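Local structure of uncharacterized peptidase Lmo0363 (Listeria monocytogenes, 3L4E) at residues L59-D64 / R78-I83; E96-G101 / L145-A150; L105-I110 / D149-V154. The protein is probably a serine-type peptidase of the S51 (peptidase E-like) family, expected to hydrolyse peptide bonds, although it remains uncharacterized. One frame throughout, in Å; residues are numbered along the deposited sequence.

Following the chain from its N terminus, contact 1 comes first: residues 78-83 return to 59-64 and close a short loop made mostly of helix 70-79, linking the edge strand 59-62 of the main sheet to the entry of strand 82-85. Contacts 2 and 3 open later, on the consecutive helices 90-100 and 102-111, and end on one continuous loop before strand 157-159, with Asp-149 and Ala-150 common to both. Their loops overlap in staggered order, since contact 2 opens first and closes first. Leu-97 packs on Ile-106 between contacts 2 and 3, and Arg-78 pairs with Glu-108 between contacts 1 and 3, while contacts 1 and 2 do not touch.

Contact 1. Residues L59-D64 / R78-I83; sequences LVEELD and RKNDFI
Glu-61 meets Lys-79 and Asn-80 through its carboxylate, across a backbone separation of 8.3 Å between the CA atoms of Glu-61 and Asn-80. Glu-61 was modelled in two conformers; the bonds given here belong to one and may not be held in the other. The salt bridge runs from Lys-79 NZ to Glu-61 OE2 at 2.9 Å, on the syn side of that oxygen and close to the carboxylate plane; a weak bond from the same NZ to Glu-61 OE1 measures 3.1 Å. Asn-80 ND2 donates to Glu-61 OE1 at 3.0 Å, coming from above the carboxylate, 65° out of its plane, with amide and carboxylate almost perpendicular.

Lys-79 reaches this place by doubling back: its chain bends at chi3 (80°) and again at chi4, which also brings NZ to 2.7 Å from Asn-80 OD1, a hydrogen bond. The ammonium thus joins both acceptors, and its charge would ease the proximity of Glu-61 OE1 and Asn-80 OD1, 3.3 Å apart and not bonded.

In the second shell, Thr-31 OG1 bonds to Asn-80 ND2, and the backbone of Glu-61 pairs with Val-30 and Phe-32. The sheet order is 59-62, 29-33, 82-85. The polar cluster spans the middle strand where helix 70-79 gives way to strand 82-85, within the beta-alpha-beta crossover from strand 59-62, in the parallel part of the mixed sheet of an alpha/beta fold.

Contact 2. Residues E96-G101 / L145-A150; sequences ELKRTG and LTNYDA
Lys-98 stretches from helix 90-100 across to the loop of Leu-145, Asn-147 and Asp-149. Its CG stands beside the backbone N (chi1 -68°), and every later torsion is close to 180°, giving a straight chain whose flank and tip do different work. The flank meets Leu-145 at about a right angle: CD of Lys-98 lies 3.8 Å from CD1 of Leu-145. That leucine's CB does not aim at the helix; the approach is made by the branch end.

The tip of the lysine goes to main-chain oxygens. Lys-98 NZ donates to Asn-147 O at 2.8 Å, coming from well above the carbonyl plane, 55° out of it. A second bond, from Lys-98 NZ to Asp-149 O, is also 2.8 Å long but weak: the oxygen stands almost at right angles to the CE-NZ bond, an awkward direction for an N-H, which agrees with the 3.0 Å from Lys-98 CE to Asp-149 O.

The two carbonyls belong to a loop with its own internal brace. Asn-147 OD1 accepts from Asp-149 N at 2.8 Å with an N-H...O angle of 167°, an Asx turn. Asp-149 turns its carboxylate elsewhere, with OD1 bonded to Asn-129 ND2, and its OD2 stays 6.0 Å from Lys-98 NZ. On the helix side, Lys-98 O receives Gly-101 N in the Schellman motif that ends helix 90-100, and the Lys-98 side chain also touches Asp-103 of helix 102-111.

The lysine charge would be met across this surface contact largely by carbonyl dipoles, with no direct salt bridge between the segments. Two main-chain carbonyls take the ammonium, the Asx turn joins the residues carrying them, and Leu-145 packs on the lysine chain.

Contact 3. Residues L105-I110 / D149-V154; sequences LILEEI and DALNLV
Leu-107 and Leu-151 mark the closest backbone approach, 7.3 Å between their CA atoms, where helix 102-111 faces an irregular loop with no hydrogen bond across. The loop turns at Asn-152, between two leucines, Leu-151 and Leu-153, whose CB atoms both face the helix.

Leu-107 is central to the contact through its CD2 methyl, which meets both loop leucines although the CB of Leu-107 itself does not point at the loop. This CD2 lies 3.6 Å from CD2 of Leu-153, and the two side chains lie alongside one another, running in opposing senses. The same Leu-107 CD2 is 4.0 Å from Leu-151 CB and 3.9 Å from Leu-151 O, and thus bridges the two loop residues.

Leu-153 fits against two helix side chains one turn apart. Against Ile-110 the approach is tip to tip, CD1 of Ile-110 to CD1 of Leu-153 at 3.7 Å. Ile-110 holds CG1 beside its backbone N (chi1 -68°), from where CD1 extends to the leucine; its other branch, CG2, comes no nearer than 4.1 Å to Leu-153 CD2.

Ile-106 and Ile-110 also pack on Tyr-116 of strand 115-119, which ties the helix to the sheet. Backbone bonds hold the loop to residues 125-128, just beyond helix 121-124. The side chain of Leu-151 comes close to, but makes no contact with, a possible nucleophile elbow that includes Ser-120, the serine assigned by similarity to the charge relay. The arrangement is an apolar helix-to-loop seam at the helical layer of an alpha/beta fold, consistent with the class I glutamine amidotransferase-like clan.

Contact 1. Residues L59-D64 / R78-I83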
loop_
_atom_site.group_PDB
_atom_site.type_symbol
_atom_site.label_atom_id
_atom_site.label_comp_id
_atom_site.label_asym_id
_atom_site.label_seq_id
_atom_site.Cartn_x
_atom_site.Cartn_y
_atom_site.Cartn_z
ATOM N N LEU A 59 12.403 -12.900 1.132
ATOM C CA LEU A 59 12.892 -12.919 -0.242
ATOM C C LEU A 59 11.998 -12.009 -1.065
ATOM O O LEU A 59 10.797 -12.265 -1.208
ATOM C CB LEU A 59 12.845 -14.331 -0.808
ATOM C CG LEU A 59 13.873 -15.277 -0.211
ATOM C CD1 LEU A 59 13.571 -16.710 -0.620
ATOM C CD2 LEU A 59 15.268 -14.861 -0.660
ATOM N N VAL A 60 12.578 -10.935 -1.584
ATOM C CA VAL A 60 11.809 -9.909 -2.273
ATOM C C VAL A 60 11.860 -10.103 -3.785
ATOM O O VAL A 60 12.939 -10.154 -4.376
ATOM C CB VAL A 60 12.327 -8.504 -1.928
ATOM C CG1 VAL A 60 11.490 -7.445 -2.629
ATOM C CG2 VAL A 60 12.314 -8.295 -0.423
ATOM N N GLU A 61 10.688 -10.197 -4.402
ATOM C CA GLU A 61 10.574 -10.359 -5.847
ATOM C C GLU A 61 9.785 -9.211 -6.470
ATOM O O GLU A 61 8.583 -9.072 -6.234
ATOM C CB GLU A 61 9.900 -11.689 -6.173
ATOM C CG GLU A 61 10.712 -12.899 -5.735
ATOM C CD GLU A 61 10.071 -14.213 -6.125
ATOM O OE1 GLU A 61 9.106 -14.193 -6.920
ATOM O OE2 GLU A 61 10.535 -15.265 -5.639
ATOM N N GLU A 62 10.456 -8.401 -7.282
ATOM C CA GLU A 62 9.813 -7.234 -7.868
ATOM C C GLU A 62 8.783 -7.570 -8.953
ATOM O O GLU A 62 8.977 -8.477 -9.765
ATOM C CB GLU A 62 10.861 -6.258 -8.395
ATOM C CG GLU A 62 11.853 -5.849 -7.320
ATOM C CD GLU A 62 12.349 -4.434 -7.489
ATOM O OE1 GLU A 62 11.989 -3.796 -8.506
ATOM O OE2 GLU A 62 13.098 -3.961 -6.606
ATOM N N LEU A 63 7.685 -6.822 -8.941
ATOM C CA LEU A 63 6.641 -6.919 -9.956
ATOM C C LEU A 63 6.167 -5.510 -10.274
ATOM O O LEU A 63 5.527 -4.872 -9.438
ATOM C CB LEU A 63 5.459 -7.766 -9.455
ATOM C CG LEU A 63 4.216 -7.867 -10.351
ATOM C CD1 LEU A 63 4.550 -8.615 -11.637
ATOM C CD2 LEU A 63 3.041 -8.537 -9.626
ATOM N N ASP A 64 6.512 -5.007 -11.460
ATOM C CA ASP A 64 6.011 -3.704 -11.897
ATOM C C ASP A 64 4.785 -3.921 -12.779
ATOM O O ASP A 64 4.894 -4.337 -13.932
ATOM C CB ASP A 64 7.094 -2.901 -12.629
ATOM C CG ASP A 64 6.664 -1.465 -12.947
ATOM O OD1 ASP A 64 5.508 -1.084 -12.661
ATOM O OD2 ASP A 64 7.496 -0.709 -13.488
ATOM N N ARG A 78 0.265 -15.199 -7.248
ATOM C CA ARG A 78 -0.159 -16.509 -6.760
ATOM C C ARG A 78 0.943 -17.243 -6.004
ATOM O O ARG A 78 0.682 -17.928 -5.015
ATOM C CB ARG A 78 -0.658 -17.372 -7.918
ATOM C CG ARG A 78 -1.889 -16.811 -8.590
ATOM C CD ARG A 78 -2.489 -17.790 -9.578
ATOM N NE ARG A 78 -3.918 -17.550 -9.743
ATOM C CZ ARG A 78 -4.851 -18.076 -8.959
ATOM N NH1 ARG A 78 -4.505 -18.879 -7.960
ATOM N NH2 ARG A 78 -6.128 -17.802 -9.170
ATOM N N LYS A 79 2.176 -17.093 -6.473
ATOM C CA LYS A 79 3.297 -17.855 -5.936
ATOM C C LYS A 79 3.753 -17.375 -4.563
ATOM O O LYS A 79 3.954 -18.175 -3.650
ATOM C CB LYS A 79 4.482 -17.808 -6.901
ATOM C CG LYS A 79 5.694 -18.588 -6.419
ATOM C CD LYS A 79 6.803 -18.602 -7.460
ATOM C CE LYS A 79 7.598 -17.307 -7.452
ATOM N NZ LYS A 79 8.413 -17.173 -6.210
ATOM N N ASN A 80 3.924 -16.067 -4.424
ATOM C CA ASN A 80 4.577 -15.525 -3.238
ATOM C C ASN A 80 3.650 -15.358 -2.040
ATOM O O ASN A 80 2.431 -15.224 -2.187
ATOM C CB ASN A 80 5.316 -14.231 -3.579
ATOM C CG ASN A 80 6.370 -14.443 -4.661
ATOM O OD1 ASN A 80 7.076 -15.452 -4.664
ATOM N ND2 ASN A 80 6.467 -13.505 -5.588
ATOM N N ASP A 81 4.246 -15.378 -0.853
ATOM C CA ASP A 81 3.500 -15.402 0.393
ATOM C C ASP A 81 2.799 -14.090 0.699
ATOM O O ASP A 81 1.662 -14.089 1.182
ATOM C CB ASP A 81 4.438 -15.761 1.540
ATOM C CG ASP A 81 5.056 -17.133 1.368
ATOM O OD1 ASP A 81 4.294 -18.112 1.269
ATOM O OD2 ASP A 81 6.295 -17.231 1.319
ATOM N N PHE A 82 3.479 -12.979 0.421
ATOM C CA PHE A 82 2.973 -11.653 0.768
ATOM C C PHE A 82 2.910 -10.765 -0.455
ATOM O O PHE A 82 3.593 -11.019 -1.444
ATOM C CB PHE A 82 3.880 -10.967 1.795
ATOM C CG PHE A 82 4.126 -11.774 3.041
ATOM C CD1 PHE A 82 3.170 -12.644 3.528
ATOM C CD2 PHE A 82 5.316 -11.642 3.734
ATOM C CE1 PHE A 82 3.404 -13.374 4.673
ATOM C CE2 PHE A 82 5.553 -12.370 4.883
ATOM C CZ PHE A 82 4.598 -13.237 5.353
ATOM N N ILE A 83 2.082 -9.723 -0.378
ATOM C CA ILE A 83 2.034 -8.680 -1.396
ATOM C C ILE A 83 2.417 -7.367 -0.717
ATOM O O ILE A 83 1.873 -7.041 0.331
ATOM C CB ILE A 83 0.612 -8.548 -2.005
ATOM C CG1 ILE A 83 0.163 -9.874 -2.632
ATOM C CG2 ILE A 83 0.561 -7.421 -3.049
ATOM C CD1 ILE A 83 -1.343 -9.964 -2.876
#

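Contact 2. Residues E96-G101 / L145-A150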
loop_
_atom_site.group_PDB
_atom_site.type_symbol
_atom_site.label_atom_id
_atom_site.label_comp_id
_atom_site.label_asym_id
_atom_site.label_seq_id
_atom_site.Cartn_x
_atom_site.Cartn_y
_atom_site.Cartn_z
ATOM N N GLU A 96 -2.744 1.682 -13.186
ATOM C CA GLU A 96 -2.079 0.502 -13.729
ATOM C C GLU A 96 -2.707 -0.798 -13.218
ATOM O O GLU A 96 -2.823 -1.773 -13.969
ATOM C CB GLU A 96 -0.575 0.566 -13.459
ATOM C CG GLU A 96 0.091 1.766 -14.137
ATOM C CD GLU A 96 -0.148 1.797 -15.653
ATOM O OE1 GLU A 96 0.252 0.842 -16.345
ATOM O OE2 GLU A 96 -0.736 2.776 -16.154
ATOM N N LEU A 97 -3.137 -0.806 -11.959
ATOM C CA LEU A 97 -3.857 -1.957 -11.427
ATOM C C LEU A 97 -5.165 -2.209 -12.180
ATOM O O LEU A 97 -5.496 -3.353 -12.489
ATOM C CB LEU A 97 -4.133 -1.787 -9.936
ATOM C CG LEU A 97 -2.931 -1.865 -8.988
ATOM C CD1 LEU A 97 -3.364 -1.524 -7.573
ATOM C CD2 LEU A 97 -2.265 -3.241 -9.010
ATOM N N LYS A 98 -5.913 -1.149 -12.477
ATOM C CA LYS A 98 -7.154 -1.321 -13.231
ATOM C C LYS A 98 -6.904 -1.723 -14.689
ATOM O O LYS A 98 -7.596 -2.599 -15.228
ATOM C CB LYS A 98 -8.017 -0.057 -13.177
ATOM C CG LYS A 98 -8.596 0.249 -11.815
ATOM C CD LYS A 98 -9.615 1.379 -11.919
ATOM C CE LYS A 98 -10.285 1.658 -10.584
ATOM N NZ LYS A 98 -11.368 2.674 -10.723
ATOM N N ARG A 99 -5.924 -1.087 -15.328
ATOM C CA ARG A 99 -5.622 -1.358 -16.732
ATOM C C ARG A 99 -5.326 -2.831 -16.990
ATOM O O ARG A 99 -5.686 -3.378 -18.034
ATOM C CB ARG A 99 -4.430 -0.525 -17.219
ATOM C CG ARG A 99 -3.968 -0.946 -18.615
ATOM C CD ARG A 99 -2.722 -0.221 -19.101
ATOM N NE ARG A 99 -1.518 -0.525 -18.329
ATOM C CZ ARG A 99 -0.717 -1.569 -18.541
ATOM N NH1 ARG A 99 -0.991 -2.453 -19.490
ATOM N NH2 ARG A 99 0.358 -1.739 -17.785
ATOM N N THR A 100 -4.653 -3.463 -16.036
ATOM C CA THR A 100 -4.235 -4.850 -16.193
ATOM C C THR A 100 -5.251 -5.818 -15.634
ATOM O O THR A 100 -5.159 -7.016 -15.864
ATOM C CB THR A 100 -2.909 -5.106 -15.468
ATOM O OG1 THR A 100 -3.044 -4.740 -14.087
ATOM C CG2 THR A 100 -1.798 -4.292 -16.099
ATOM N N GLY A 101 -6.209 -5.299 -14.876
ATOM C CA GLY A 101 -7.152 -6.150 -14.174
ATOM C C GLY A 101 -6.513 -6.796 -12.952
ATOM O O GLY A 101 -7.054 -7.754 -12.398
ATOM N N LEU A 145 -6.869 7.128 -16.034
ATOM C CA LEU A 145 -7.749 6.687 -14.957
ATOM C C LEU A 145 -9.005 7.555 -14.882
ATOM O O LEU A 145 -8.918 8.731 -14.546
ATOM C CB LEU A 145 -6.998 6.729 -13.628
ATOM C CG LEU A 145 -7.762 6.323 -12.371
ATOM C CD1 LEU A 145 -8.114 4.845 -12.421
ATOM C CD2 LEU A 145 -6.928 6.644 -11.136
ATOM N N THR A 146 -10.166 6.967 -15.169
ATOM C CA THR A 146 -11.409 7.737 -15.296
ATOM C C THR A 146 -12.346 7.648 -14.094
ATOM O O THR A 146 -13.344 8.361 -14.021
ATOM C CB THR A 146 -12.215 7.314 -16.545
ATOM O OG1 THR A 146 -12.553 5.926 -16.448
ATOM C CG2 THR A 146 -11.408 7.550 -17.813
ATOM N N ASN A 147 -12.026 6.765 -13.164
ATOM C CA ASN A 147 -12.852 6.531 -11.993
ATOM C C ASN A 147 -11.917 6.268 -10.818
ATOM O O ASN A 147 -10.997 5.459 -10.918
ATOM C CB ASN A 147 -13.743 5.320 -12.250
ATOM C CG ASN A 147 -14.677 5.006 -11.100
ATOM O OD1 ASN A 147 -14.487 5.448 -9.976
ATOM N ND2 ASN A 147 -15.706 4.220 -11.392
ATOM N N TYR A 148 -12.121 6.972 -9.709
ATOM C CA TYR A 148 -11.197 6.858 -8.594
ATOM C C TYR A 148 -11.601 5.793 -7.569
ATOM O O TYR A 148 -10.964 5.662 -6.524
ATOM C CB TYR A 148 -10.971 8.236 -7.957
ATOM C CG TYR A 148 -10.336 9.220 -8.925
ATOM C CD1 TYR A 148 -9.458 8.778 -9.911
ATOM C CD2 TYR A 148 -10.615 10.582 -8.862
ATOM C CE1 TYR A 148 -8.871 9.657 -10.802
ATOM C CE2 TYR A 148 -10.027 11.471 -9.751
ATOM C CZ TYR A 148 -9.156 11.002 -10.721
ATOM O OH TYR A 148 -8.563 11.870 -11.618
ATOM N N ASP A 149 -12.641 5.020 -7.872
ATOM C CA ASP A 149 -13.010 3.889 -7.018
ATOM C C ASP A 149 -11.850 2.909 -6.921
ATOM O O ASP A 149 -11.246 2.566 -7.935
ATOM C CB ASP A 149 -14.228 3.162 -7.566
ATOM C CG ASP A 149 -15.510 3.907 -7.311
ATOM O OD1 ASP A 149 -15.474 4.961 -6.633
ATOM O OD2 ASP A 149 -16.556 3.434 -7.799
ATOM N N ALA A 150 -11.559 2.445 -5.708
ATOM C CA ALA A 150 -10.373 1.626 -5.471
ATOM C C ALA A 150 -10.713 0.209 -4.983
ATOM O O ALA A 150 -11.769 -0.331 -5.335
ATOM C CB ALA A 150 -9.434 2.335 -4.511
#

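Contact 3. Residues L105-I110 / D149-V154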
loop_
_atom_site.group_PDB
_atom_site.type_symbol
_atom_site.label_atom_id
_atom_site.label_comp_id
_atom_site.label_asym_id
_atom_site.label_seq_id
_atom_site.Cartn_x
_atom_site.Cartn_y
_atom_site.Cartn_z
ATOM N N LEU A 105 -6.909 -9.490 -9.117
ATOM C CA LEU A 105 -6.019 -10.571 -8.697
ATOM C C LEU A 105 -5.511 -10.365 -7.274
ATOM O O LEU A 105 -5.258 -11.324 -6.540
ATOM C CB LEU A 105 -4.844 -10.679 -9.665
ATOM C CG LEU A 105 -5.276 -10.966 -11.101
ATOM C CD1 LEU A 105 -4.075 -10.959 -12.029
ATOM C CD2 LEU A 105 -6.003 -12.294 -11.166
ATOM N N ILE A 106 -5.359 -9.107 -6.886
ATOM C CA ILE A 106 -4.926 -8.780 -5.535
ATOM C C ILE A 106 -6.057 -9.082 -4.553
ATOM O O ILE A 106 -5.840 -9.707 -3.513
ATOM C CB ILE A 106 -4.441 -7.321 -5.415
ATOM C CG1 ILE A 106 -3.102 -7.176 -6.153
ATOM C CG2 ILE A 106 -4.334 -6.901 -3.944
ATOM C CD1 ILE A 106 -2.542 -5.779 -6.199
ATOM N N LEU A 107 -7.272 -8.668 -4.897
ATOM C CA LEU A 107 -8.415 -8.949 -4.035
ATOM C C LEU A 107 -8.619 -10.447 -3.833
ATOM O O LEU A 107 -8.909 -10.889 -2.722
ATOM C CB LEU A 107 -9.690 -8.315 -4.592
ATOM C CG LEU A 107 -9.742 -6.790 -4.552
ATOM C CD1 LEU A 107 -11.013 -6.284 -5.230
ATOM C CD2 LEU A 107 -9.639 -6.290 -3.116
ATOM N N GLU A 108 -8.475 -11.226 -4.904
ATOM C CA GLU A 108 -8.623 -12.679 -4.801
ATOM C C GLU A 108 -7.593 -13.291 -3.854
ATOM O O GLU A 108 -7.926 -14.146 -3.028
ATOM C CB GLU A 108 -8.529 -13.356 -6.177
ATOM C CG GLU A 108 -8.661 -14.878 -6.108
ATOM C CD GLU A 108 -8.218 -15.591 -7.379
ATOM O OE1 GLU A 108 -8.048 -14.927 -8.426
ATOM O OE2 GLU A 108 -8.046 -16.828 -7.329
ATOM N N GLU A 109 -6.340 -12.862 -3.977
ATOM C CA GLU A 109 -5.284 -13.377 -3.114
ATOM C C GLU A 109 -5.545 -13.033 -1.652
ATOM O O GLU A 109 -5.386 -13.874 -0.771
ATOM C CB GLU A 109 -3.917 -12.835 -3.544
ATOM C CG GLU A 109 -3.450 -13.328 -4.906
ATOM C CD GLU A 109 -3.279 -14.837 -4.951
ATOM O OE1 GLU A 109 -2.730 -15.410 -3.987
ATOM O OE2 GLU A 109 -3.691 -15.455 -5.950
ATOM N N ILE A 110 -5.924 -11.785 -1.396
ATOM C CA ILE A 110 -6.262 -11.360 -0.044
ATOM C C ILE A 110 -7.411 -12.200 0.512
ATOM O O ILE A 110 -7.374 -12.638 1.656
ATOM C CB ILE A 110 -6.614 -9.866 -0.014
ATOM C CG1 ILE A 110 -5.362 -9.042 -0.322
ATOM C CG2 ILE A 110 -7.206 -9.473 1.330
ATOM C CD1 ILE A 110 -5.627 -7.561 -0.481
ATOM N N ASP A 149 -12.641 5.020 -7.872
ATOM C CA ASP A 149 -13.010 3.889 -7.018
ATOM C C ASP A 149 -11.850 2.909 -6.921
ATOM O O ASP A 149 -11.246 2.566 -7.935
ATOM C CB ASP A 149 -14.228 3.162 -7.566
ATOM C CG ASP A 149 -15.510 3.907 -7.311
ATOM O OD1 ASP A 149 -15.474 4.961 -6.633
ATOM O OD2 ASP A 149 -16.556 3.434 -7.799
ATOM N N ALA A 150 -11.559 2.445 -5.708
ATOM C CA ALA A 150 -10.373 1.626 -5.471
ATOM C C ALA A 150 -10.713 0.209 -4.983
ATOM O O ALA A 150 -11.769 -0.331 -5.335
ATOM C CB ALA A 150 -9.434 2.335 -4.511
ATOM N N LEU A 151 -9.823 -0.398 -4.192
ATOM C CA LEU A 151 -10.005 -1.801 -3.797
ATOM C C LEU A 151 -11.196 -1.997 -2.868
ATOM O O LEU A 151 -11.789 -3.073 -2.827
ATOM C CB LEU A 151 -8.738 -2.377 -3.149
ATOM C CG LEU A 151 -7.461 -2.349 -3.985
ATOM C CD1 LEU A 151 -6.290 -2.896 -3.167
ATOM C CD2 LEU A 151 -7.627 -3.129 -5.273
ATOM N N ASN A 152 -11.528 -0.964 -2.103
ATOM C CA ASN A 152 -12.710 -1.017 -1.254
ATOM C C ASN A 152 -12.631 -2.198 -0.286
ATOM O O ASN A 152 -13.625 -2.877 -0.026
ATOM C CB ASN A 152 -13.966 -1.119 -2.127
ATOM C CG ASN A 152 -15.235 -0.828 -1.361
ATOM O OD1 ASN A 152 -15.222 -0.119 -0.355
ATOM N ND2 ASN A 152 -16.347 -1.370 -1.838
ATOM N N LEU A 153 -11.430 -2.449 0.230
ATOM C CA LEU A 153 -11.213 -3.515 1.201
ATOM C C LEU A 153 -11.710 -3.125 2.578
ATOM O O LEU A 153 -12.125 -3.974 3.356
ATOM C CB LEU A 153 -9.724 -3.858 1.294
ATOM C CG LEU A 153 -9.167 -4.742 0.188
ATOM C CD1 LEU A 153 -7.681 -4.506 0.014
ATOM C CD2 LEU A 153 -9.459 -6.202 0.494
ATOM N N VAL A 154 -11.635 -1.835 2.882
ATOM C CA VAL A 154 -12.100 -1.324 4.160
ATOM C C VAL A 154 -13.019 -0.143 3.907
ATOM O O VAL A 154 -12.941 0.511 2.866
ATOM C CB VAL A 154 -10.938 -0.904 5.083
ATOM C CG1 VAL A 154 -10.136 -2.129 5.533
ATOM C CG2 VAL A 154 -10.043 0.112 4.394
#